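Local coordinates for putative calcium binding protein (Streptomyces coelicolor, PDB 3AKB) that binds calcium ions through EF-hand helix-loop-helix motifs and is thought to take part in calcium-mediated regulation in this bacterium, at residues D90-L104 / V149-F162. The protein carries 2 engineered substitutions. Sequence-based numbering, arbitrary orientation.
Sequences DRFAEMARPFLHAAL and VGETEIVPAFARYF. Engineered in segment 90-104: M95 (natural residue Ile). With CA (calcium ion), chain I.
R97 and E151 make the charged link between the two helices: R97 NH1 donates to E151 OE2 at 2.9 Å, in the guanidinium plane but on the anti side of the carboxylate. With its chain bent at chi3 (-76°), the same guanidinium turns its other edge to E94 one helical turn back, NE and NH2 each gripping one carboxylate oxygen, the NH2 to OE2 bond nearly straight at 170°. Three bonds thus fix the rotation of this flat group, and V155 CG1 lies over one of its faces, 3.7 Å from NH2. A methionine in place of R97 would probably leave the carboxylates of E94 and E151 without the cation they share and V155 without its flat lid.

Most of the remaining contact is apolar. V155 and F158 act as knobs into holes, V155 among A93, E94, R97 and L100, F158 among F92, A93, A96 and L100. Helix 151-161 is the exiting helix of an EF-hand, and its E153 chelates calcium through both carboxylate oxygens, alongside D142, D144, D146 and the carbonyl of K148; helix 89-107 in turn leads into the preceding calcium loop, so the contact joins neighbouring EF-hands.

Small A93 and A159 let the backbones come close, their CA atoms 5.0 Å apart and CB to CB 3.6 Å. Near the metal-loop end, I154 CD1 and L104 CD1 meet tip to tip, 3.7 Å apart, while L100 puts CD1 against V155 CG2 and F158 CB, and its CD2 lies by I154 CD1 and the F158 ring.

Among the rings, F158 has CG anti to its own N (chi1 178°), which carries it between the helices. A96 CB makes a CH-pi contact 3.9 Å from its centroid, and F162, just past the end of the helix, covers the opposite face. F92 lies near parallel to F158 but slid aside, and the F92 side chain also touches L56 and I63 of helix 44-64.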
ATOM      1  N   ASP A  90      -4.027 -11.612   7.001  1.00 18.06           N
ATOM      2  CA  ASP A  90      -5.369 -11.342   6.471  1.00 17.42           C
ATOM      3  C   ASP A  90      -6.063 -10.227   7.247  1.00 16.68           C
ATOM      4  O   ASP A  90      -6.743  -9.387   6.661  1.00 15.46           O
ATOM      5  CB  ASP A  90      -6.243 -12.603   6.522  1.00 17.93           C
ATOM      6  CG  ASP A  90      -5.999 -13.543   5.358  1.00 21.44           C
ATOM      7  OD1 ASP A  90      -4.935 -13.446   4.702  1.00 24.73           O
ATOM      8  OD2 ASP A  90      -6.897 -14.389   5.116  1.00 25.29           O
ATOM      9  N   ARG A  91      -5.912 -10.236   8.569  1.00 16.27           N
ATOM     10  CA  ARG A  91      -6.495  -9.177   9.393  1.00 16.47           C
ATOM     11  C   ARG A  91      -5.867  -7.818   9.048  1.00 16.06           C
ATOM     12  O   ARG A  91      -6.568  -6.803   8.928  1.00 15.70           O
ATOM     13  CB  ARG A  91      -6.338  -9.502  10.882  1.00 17.71           C
ATOM     14  CG  ARG A  91      -7.496 -10.320  11.472  1.00 19.98           C
ATOM     15  CD  ARG A  91      -7.708  -9.931  12.932  1.00 24.64           C
ATOM     16  NE  ARG A  91      -6.925 -10.783  13.800  1.00 26.35           N
ATOM     17  CZ  ARG A  91      -6.691 -10.569  15.091  1.00 24.43           C
ATOM     18  NH1 ARG A  91      -7.172  -9.502  15.724  1.00 20.12           N
ATOM     19  NH2 ARG A  91      -5.950 -11.442  15.751  1.00 24.99           N
ATOM     20  N   PHE A  92      -4.552  -7.799   8.863  1.00 14.98           N
ATOM     21  CA  PHE A  92      -3.907  -6.549   8.471  1.00 13.93           C
ATOM     22  C   PHE A  92      -4.395  -6.090   7.095  1.00 13.72           C
ATOM     23  O   PHE A  92      -4.729  -4.921   6.914  1.00 12.64           O
ATOM     24  CB  PHE A  92      -2.388  -6.653   8.486  1.00 13.61           C
ATOM     25  CG  PHE A  92      -1.700  -5.353   8.124  1.00 14.09           C
ATOM     26  CD1 PHE A  92      -1.814  -4.237   8.942  1.00 15.60           C
ATOM     27  CD2 PHE A  92      -0.938  -5.259   6.979  1.00 13.61           C
ATOM     28  CE1 PHE A  92      -1.163  -3.040   8.612  1.00 13.89           C
ATOM     29  CE2 PHE A  92      -0.274  -4.051   6.643  1.00 13.33           C
ATOM     30  CZ  PHE A  92      -0.410  -2.941   7.461  1.00 14.41           C
ATOM     31  N   ALA A  93      -4.464  -7.022   6.139  1.00 13.21           N
ATOM     32  CA  ALA A  93      -4.971  -6.704   4.796  1.00 13.19           C
ATOM     33  C   ALA A  93      -6.389  -6.153   4.832  1.00 13.16           C
ATOM     34  O   ALA A  93      -6.719  -5.265   4.034  1.00 13.28           O
ATOM     35  CB  ALA A  93      -4.895  -7.918   3.892  1.00 12.68           C
ATOM     36  N   GLU A  94      -7.229  -6.659   5.742  1.00 13.13           N
ATOM     37  CA  GLU A  94      -8.540  -6.069   5.936  1.00 13.10           C
ATOM     38  C   GLU A  94      -8.493  -4.619   6.409  1.00 12.88           C
ATOM     39  O   GLU A  94      -9.361  -3.826   6.024  1.00 12.87           O
ATOM     40  CB  GLU A  94      -9.436  -6.910   6.860  1.00 13.73           C
ATOM     41  CG  GLU A  94      -9.871  -8.240   6.263  1.00 14.51           C
ATOM     42  CD  GLU A  94     -10.581  -8.114   4.905  1.00 15.28           C
ATOM     43  OE1 GLU A  94     -11.422  -7.200   4.746  1.00 15.42           O
ATOM     44  OE2 GLU A  94     -10.271  -8.921   3.998  1.00 19.19           O
ATOM     45  N   MET A  95      -7.510  -4.263   7.235  1.00 12.27           N
ATOM     46  CA  MET A  95      -7.361  -2.854   7.670  1.00 12.31           C
ATOM     47  C   MET A  95      -6.973  -1.969   6.480  1.00 11.41           C
ATOM     48  O   MET A  95      -7.280  -0.771   6.465  1.00 11.57           O
ATOM     49  CB  MET A  95      -6.343  -2.729   8.812  1.00 13.80           C
ATOM     50  CG  MET A  95      -6.765  -3.477  10.071  1.00 15.97           C
ATOM     51  SD  MET A  95      -7.929  -2.544  11.095  1.00 15.80           S
ATOM     52  CE  MET A  95      -6.958  -1.289  11.930  1.00 17.67           C
ATOM     53  N   ALA A  96      -6.342  -2.584   5.479  1.00 10.48           N
ATOM     54  CA  ALA A  96      -5.975  -1.886   4.221  1.00  9.66           C
ATOM     55  C   ALA A  96      -7.061  -1.850   3.158  1.00 10.12           C
ATOM     56  O   ALA A  96      -6.910  -1.139   2.141  1.00  9.55           O
ATOM     57  CB  ALA A  96      -4.727  -2.493   3.606  1.00 10.60           C
ATOM     58  N   ARG A  97      -8.118  -2.635   3.336  1.00  9.82           N
ATOM     59  CA  ARG A  97      -9.107  -2.760   2.286  1.00 10.42           C
ATOM     60  C   ARG A  97      -9.734  -1.398   1.898  1.00 10.03           C
ATOM     61  O   ARG A  97      -9.899  -1.138   0.722  1.00 10.54           O
ATOM     62  CB  ARG A  97     -10.210  -3.765   2.667  1.00  9.66           C
ATOM     63  CG  ARG A  97     -11.067  -4.129   1.480  1.00 11.94           C
ATOM     64  CD  ARG A  97     -12.187  -5.101   1.837  1.00 10.08           C
ATOM     65  NE  ARG A  97     -11.663  -6.456   2.000  1.00 11.52           N
ATOM     66  CZ  ARG A  97     -11.515  -7.339   1.025  1.00 11.46           C
ATOM     67  NH1 ARG A  97     -11.809  -7.033  -0.223  1.00 13.59           N
ATOM     68  NH2 ARG A  97     -11.056  -8.544   1.312  1.00 14.07           N
ATOM     69  N   PRO A  98     -10.081  -0.527   2.871  1.00  9.36           N
ATOM     70  CA  PRO A  98     -10.627   0.779   2.427  1.00  9.28           C
ATOM     71  C   PRO A  98      -9.662   1.566   1.544  1.00  8.93           C
ATOM     72  O   PRO A  98     -10.087   2.134   0.515  1.00  9.13           O
ATOM     73  CB  PRO A  98     -10.901   1.509   3.751  1.00  9.72           C
ATOM     74  CG  PRO A  98     -11.183   0.326   4.694  1.00  8.84           C
ATOM     75  CD  PRO A  98     -10.152  -0.683   4.337  1.00  9.60           C
ATOM     76  N   PHE A  99      -8.378   1.566   1.907  1.00  9.05           N
ATOM     77  CA  PHE A  99      -7.367   2.205   1.059  1.00  8.49           C
ATOM     78  C   PHE A  99      -7.308   1.551  -0.325  1.00  8.43           C
ATOM     79  O   PHE A  99      -7.312   2.229  -1.353  1.00  7.80           O
ATOM     80  CB  PHE A  99      -5.978   2.141   1.705  1.00  9.08           C
ATOM     81  CG  PHE A  99      -4.876   2.696   0.827  1.00  9.82           C
ATOM     82  CD1 PHE A  99      -4.765   4.069   0.618  1.00  9.88           C
ATOM     83  CD2 PHE A  99      -3.961   1.841   0.211  1.00 10.89           C
ATOM     84  CE1 PHE A  99      -3.746   4.588  -0.198  1.00 11.40           C
ATOM     85  CE2 PHE A  99      -2.939   2.359  -0.596  1.00 12.82           C
ATOM     86  CZ  PHE A  99      -2.836   3.723  -0.792  1.00 11.43           C
ATOM     87  N   LEU A 100      -7.227   0.228  -0.349  1.00  7.45           N
ATOM     88  CA  LEU A 100      -7.098  -0.477  -1.628  1.00  8.20           C
ATOM     89  C   LEU A 100      -8.343  -0.314  -2.510  1.00  7.10           C
ATOM     90  O   LEU A 100      -8.242  -0.133  -3.721  1.00  7.50           O
ATOM     91  CB  LEU A 100      -6.750  -1.950  -1.389  1.00  8.09           C
ATOM     92  CG  LEU A 100      -5.407  -2.199  -0.675  1.00  9.42           C
ATOM     93  CD1 LEU A 100      -5.297  -3.678  -0.271  1.00 11.13           C
ATOM     94  CD2 LEU A 100      -4.225  -1.804  -1.542  1.00 11.49           C
ATOM     95  N   HIS A 101      -9.519  -0.326  -1.892  1.00  7.68           N
ATOM     96  CA  HIS A 101     -10.751  -0.079  -2.637  1.00  8.52           C
ATOM     97  C   HIS A 101     -10.763   1.318  -3.249  1.00  8.16           C
ATOM     98  O   HIS A 101     -11.117   1.517  -4.423  1.00  9.33           O
ATOM     99  CB  HIS A 101     -11.942  -0.247  -1.706  1.00  9.71           C
ATOM    100  CG  HIS A 101     -13.267  -0.212  -2.405  1.00 10.30           C
ATOM    101  ND1 HIS A 101     -14.064   0.913  -2.505  1.00 12.14           N
ATOM    102  CD2 HIS A 101     -13.932  -1.197  -3.051  1.00 11.76           C
ATOM    103  CE1 HIS A 101     -15.155   0.609  -3.190  1.00  7.56           C
ATOM    104  NE2 HIS A 101     -15.104  -0.665  -3.521  1.00 15.69           N
ATOM    105  N   ALA A 102     -10.369   2.297  -2.434  1.00  7.92           N
ATOM    106  CA  ALA A 102     -10.303   3.689  -2.897  1.00  7.40           C
ATOM    107  C   ALA A 102      -9.265   3.901  -4.000  1.00  7.38           C
ATOM    108  O   ALA A 102      -9.485   4.693  -4.933  1.00  7.14           O
ATOM    109  CB  ALA A 102     -10.039   4.621  -1.712  1.00  7.60           C
ATOM    110  N   ALA A 103      -8.152   3.172  -3.902  1.00  7.78           N
ATOM    111  CA  ALA A 103      -7.085   3.244  -4.881  1.00  7.68           C
ATOM    112  C   ALA A 103      -7.577   2.686  -6.205  1.00  7.46           C
ATOM    113  O   ALA A 103      -7.314   3.258  -7.264  1.00  7.23           O
ATOM    114  CB  ALA A 103      -5.854   2.463  -4.378  1.00  8.32           C
ATOM    115  N   LEU A 104      -8.319   1.582  -6.168  1.00  8.12           N
ATOM    116  CA  LEU A 104      -8.904   1.078  -7.414  1.00  8.06           C
ATOM    117  C   LEU A 104      -9.822   2.110  -8.066  1.00  7.95           C
ATOM    118  O   LEU A 104      -9.853   2.253  -9.289  1.00  9.45           O
ATOM    119  CB  LEU A 104      -9.681  -0.226  -7.179  1.00  7.72           C
ATOM    120  CG  LEU A 104      -8.735  -1.408  -6.927  1.00  9.90           C
ATOM    121  CD1 LEU A 104      -9.454  -2.577  -6.335  1.00 12.02           C
ATOM    122  CD2 LEU A 104      -8.033  -1.900  -8.215  1.00 11.35           C
ATOM    123  N   VAL A 149      -6.974  -5.670 -13.143  1.00 11.52           N
ATOM    124  CA  VAL A 149      -6.505  -6.010 -11.815  1.00 12.01           C
ATOM    125  C   VAL A 149      -7.577  -5.569 -10.831  1.00 11.64           C
ATOM    126  O   VAL A 149      -7.922  -4.392 -10.776  1.00 13.05           O
ATOM    127  CB  VAL A 149      -5.156  -5.290 -11.525  1.00 12.05           C
ATOM    128  CG1 VAL A 149      -4.734  -5.482 -10.077  1.00 13.25           C
ATOM    129  CG2 VAL A 149      -4.080  -5.786 -12.479  1.00 13.58           C
ATOM    130  N   GLY A 150      -8.140  -6.518 -10.082  1.00 10.88           N
ATOM    131  CA  GLY A 150      -9.271  -6.167  -9.211  1.00 10.49           C
ATOM    132  C   GLY A 150      -8.999  -6.343  -7.734  1.00 10.10           C
ATOM    133  O   GLY A 150      -7.918  -6.782  -7.320  1.00  8.91           O
ATOM    134  N   GLU A 151     -10.000  -6.025  -6.937  1.00  9.94           N
ATOM    135  CA  GLU A 151      -9.833  -6.069  -5.488  1.00 11.25           C
ATOM    136  C   GLU A 151      -9.521  -7.480  -4.996  1.00 10.84           C
ATOM    137  O   GLU A 151      -8.744  -7.643  -4.050  1.00 11.79           O
ATOM    138  CB  GLU A 151     -11.094  -5.536  -4.801  1.00 10.67           C
ATOM    139  CG  GLU A 151     -10.970  -5.337  -3.261  1.00 11.08           C
ATOM    140  CD  GLU A 151     -12.049  -4.424  -2.719  1.00 12.22           C
ATOM    141  OE1 GLU A 151     -12.541  -3.580  -3.475  1.00 13.57           O
ATOM    142  OE2 GLU A 151     -12.413  -4.559  -1.543  1.00 14.71           O
ATOM    143  N   THR A 152     -10.120  -8.499  -5.624  1.00 11.51           N
ATOM    144  CA  THR A 152      -9.894  -9.888  -5.191  1.00 12.36           C
ATOM    145  C   THR A 152      -8.484 -10.357  -5.537  1.00 12.25           C
ATOM    146  O   THR A 152      -8.004 -11.376  -5.009  1.00 13.20           O
ATOM    147  CB  THR A 152     -10.962 -10.860  -5.742  1.00 12.89           C
ATOM    148  OG1 THR A 152     -10.922 -10.834  -7.167  1.00 15.97           O
ATOM    149  CG2 THR A 152     -12.348 -10.455  -5.264  1.00 14.33           C
ATOM    150  N   GLU A 153      -7.809  -9.614  -6.410  1.00 11.76           N
ATOM    151  CA  GLU A 153      -6.397  -9.877  -6.718  1.00 12.13           C
ATOM    152  C   GLU A 153      -5.479  -9.092  -5.783  1.00 12.92           C
ATOM    153  O   GLU A 153      -4.544  -9.663  -5.211  1.00 14.67           O
ATOM    154  CB  GLU A 153      -6.090  -9.607  -8.205  1.00 11.24           C
ATOM    155  CG  GLU A 153      -6.752 -10.675  -9.134  1.00 10.99           C
ATOM    156  CD  GLU A 153      -6.796 -10.328 -10.613  1.00 12.90           C
ATOM    157  OE1 GLU A 153      -6.881  -9.137 -10.957  1.00 13.31           O
ATOM    158  OE2 GLU A 153      -6.775 -11.253 -11.480  1.00 13.50           O
ATOM    159  N   ILE A 154      -5.750  -7.799  -5.587  1.00 12.13           N
ATOM    160  CA  ILE A 154      -4.825  -6.986  -4.797  1.00 12.86           C
ATOM    161  C   ILE A 154      -4.878  -7.202  -3.286  1.00 11.90           C
ATOM    162  O   ILE A 154      -3.851  -7.074  -2.626  1.00 11.78           O
ATOM    163  CB  ILE A 154      -4.866  -5.479  -5.160  1.00 12.79           C
ATOM    164  CG1 ILE A 154      -6.172  -4.792  -4.738  1.00 12.67           C
ATOM    165  CG2 ILE A 154      -4.639  -5.274  -6.648  1.00 14.46           C
ATOM    166  CD1 ILE A 154      -6.108  -3.267  -4.917  1.00 14.09           C
ATOM    167  N   VAL A 155      -6.043  -7.507  -2.724  1.00 11.59           N
ATOM    168  CA  VAL A 155      -6.075  -7.630  -1.273  1.00 12.04           C
ATOM    169  C   VAL A 155      -5.247  -8.823  -0.769  1.00 12.51           C
ATOM    170  O   VAL A 155      -4.394  -8.643   0.094  1.00 11.83           O
ATOM    171  CB  VAL A 155      -7.510  -7.547  -0.677  1.00 12.06           C
ATOM    172  CG1 VAL A 155      -7.489  -7.710   0.840  1.00 13.25           C
ATOM    173  CG2 VAL A 155      -8.135  -6.199  -1.040  1.00 12.14           C
ATOM    174  N   PRO A 156      -5.441 -10.038  -1.344  1.00 13.08           N
ATOM    175  CA  PRO A 156      -4.544 -11.131  -0.917  1.00 13.57           C
ATOM    176  C   PRO A 156      -3.069 -10.926  -1.311  1.00 13.04           C
ATOM    177  O   PRO A 156      -2.172 -11.361  -0.587  1.00 13.90           O
ATOM    178  CB  PRO A 156      -5.121 -12.364  -1.623  1.00 14.29           C
ATOM    179  CG  PRO A 156      -5.909 -11.849  -2.724  1.00 15.26           C
ATOM    180  CD  PRO A 156      -6.458 -10.513  -2.301  1.00 13.56           C
ATOM    181  N   ALA A 157      -2.800 -10.248  -2.430  1.00 12.24           N
ATOM    182  CA  ALA A 157      -1.387  -9.936  -2.775  1.00 13.06           C
ATOM    183  C   ALA A 157      -0.756  -9.010  -1.727  1.00 13.51           C
ATOM    184  O   ALA A 157       0.413  -9.156  -1.373  1.00 13.76           O
ATOM    185  CB  ALA A 157      -1.287  -9.310  -4.140  1.00 13.46           C
ATOM    186  N   PHE A 158      -1.543  -8.060  -1.234  1.00 12.38           N
ATOM    187  CA  PHE A 158      -1.081  -7.142  -0.210  1.00 12.03           C
ATOM    188  C   PHE A 158      -0.785  -7.949   1.067  1.00 12.52           C
ATOM    189  O   PHE A 158       0.289  -7.794   1.655  1.00 12.12           O
ATOM    190  CB  PHE A 158      -2.151  -6.063   0.004  1.00 11.67           C
ATOM    191  CG  PHE A 158      -1.824  -5.065   1.088  1.00 12.19           C
ATOM    192  CD1 PHE A 158      -1.334  -3.806   0.753  1.00 12.42           C
ATOM    193  CD2 PHE A 158      -2.057  -5.368   2.440  1.00 13.02           C
ATOM    194  CE1 PHE A 158      -1.019  -2.882   1.750  1.00 11.49           C
ATOM    195  CE2 PHE A 158      -1.764  -4.440   3.442  1.00 14.13           C
ATOM    196  CZ  PHE A 158      -1.257  -3.198   3.092  1.00 10.89           C
ATOM    197  N   ALA A 159      -1.713  -8.836   1.441  1.00 12.88           N
ATOM    198  CA  ALA A 159      -1.561  -9.718   2.609  1.00 13.96           C
ATOM    199  C   ALA A 159      -0.279 -10.559   2.505  1.00 13.96           C
ATOM    200  O   ALA A 159       0.475 -10.697   3.480  1.00 14.48           O
ATOM    201  CB  ALA A 159      -2.770 -10.628   2.752  1.00 14.12           C
ATOM    202  N   ARG A 160      -0.034 -11.119   1.321  1.00 14.95           N
ATOM    203  CA  ARG A 160       1.155 -11.928   1.068  1.00 16.09           C
ATOM    204  C   ARG A 160       2.446 -11.104   1.100  1.00 15.08           C
ATOM    205  O   ARG A 160       3.452 -11.521   1.698  1.00 15.21           O
ATOM    206  CB  ARG A 160       1.047 -12.647  -0.282  1.00 16.64           C
ATOM    207  CG  ARG A 160       0.107 -13.848  -0.316  1.00 18.44           C
ATOM    208  CD  ARG A 160       0.015 -14.448  -1.725  1.00 20.26           C
ATOM    209  NE  ARG A 160      -0.555 -13.497  -2.686  1.00 26.19           N
ATOM    210  CZ  ARG A 160      -1.097 -13.838  -3.855  1.00 27.47           C
ATOM    211  NH1 ARG A 160      -1.127 -15.112  -4.236  1.00 28.45           N
ATOM    212  NH2 ARG A 160      -1.597 -12.911  -4.655  1.00 28.40           N
ATOM    213  N   TYR A 161       2.446  -9.945   0.437  1.00 13.83           N
ATOM    214  CA  TYR A 161       3.652  -9.113   0.402  1.00 14.00           C
ATOM    215  C   TYR A 161       4.104  -8.718   1.816  1.00 14.07           C
ATOM    216  O   TYR A 161       5.312  -8.706   2.087  1.00 15.00           O
ATOM    217  CB  TYR A 161       3.459  -7.859  -0.466  1.00 14.58           C
ATOM    218  CG  TYR A 161       4.654  -6.937  -0.450  1.00 13.85           C
ATOM    219  CD1 TYR A 161       5.830  -7.263  -1.115  1.00 16.50           C
ATOM    220  CD2 TYR A 161       4.614  -5.740   0.262  1.00 13.99           C
ATOM    221  CE1 TYR A 161       6.940  -6.403  -1.074  1.00 13.15           C
ATOM    222  CE2 TYR A 161       5.719  -4.868   0.291  1.00 14.16           C
ATOM    223  CZ  TYR A 161       6.865  -5.218  -0.362  1.00 15.50           C
ATOM    224  OH  TYR A 161       7.945  -4.362  -0.323  1.00 17.56           O
ATOM    225  N   PHE A 162       3.154  -8.422   2.709  1.00 14.22           N
ATOM    226  CA  PHE A 162       3.512  -8.037   4.089  1.00 13.79           C
ATOM    227  C   PHE A 162       3.665  -9.233   5.073  1.00 14.86           C
ATOM    228  O   PHE A 162       3.809  -9.060   6.307  1.00 15.35           O
ATOM    229  CB  PHE A 162       2.621  -6.888   4.598  1.00 13.53           C
ATOM    230  CG  PHE A 162       2.915  -5.562   3.916  1.00 12.78           C
ATOM    231  CD1 PHE A 162       4.126  -4.919   4.144  1.00 13.14           C
ATOM    232  CD2 PHE A 162       2.030  -5.007   2.991  1.00 12.31           C
ATOM    233  CE1 PHE A 162       4.439  -3.707   3.502  1.00 14.59           C
ATOM    234  CE2 PHE A 162       2.326  -3.793   2.358  1.00 12.39           C
ATOM    235  CZ  PHE A 162       3.537  -3.151   2.604  1.00 14.11           C
TER
HETATM  236 CA    CA I 175      -7.413  -9.994 -13.466  1.00 12.22          CA
HETATM  237  O   HOH W   1      -9.594  -9.874 -12.883  1.00 14.79           O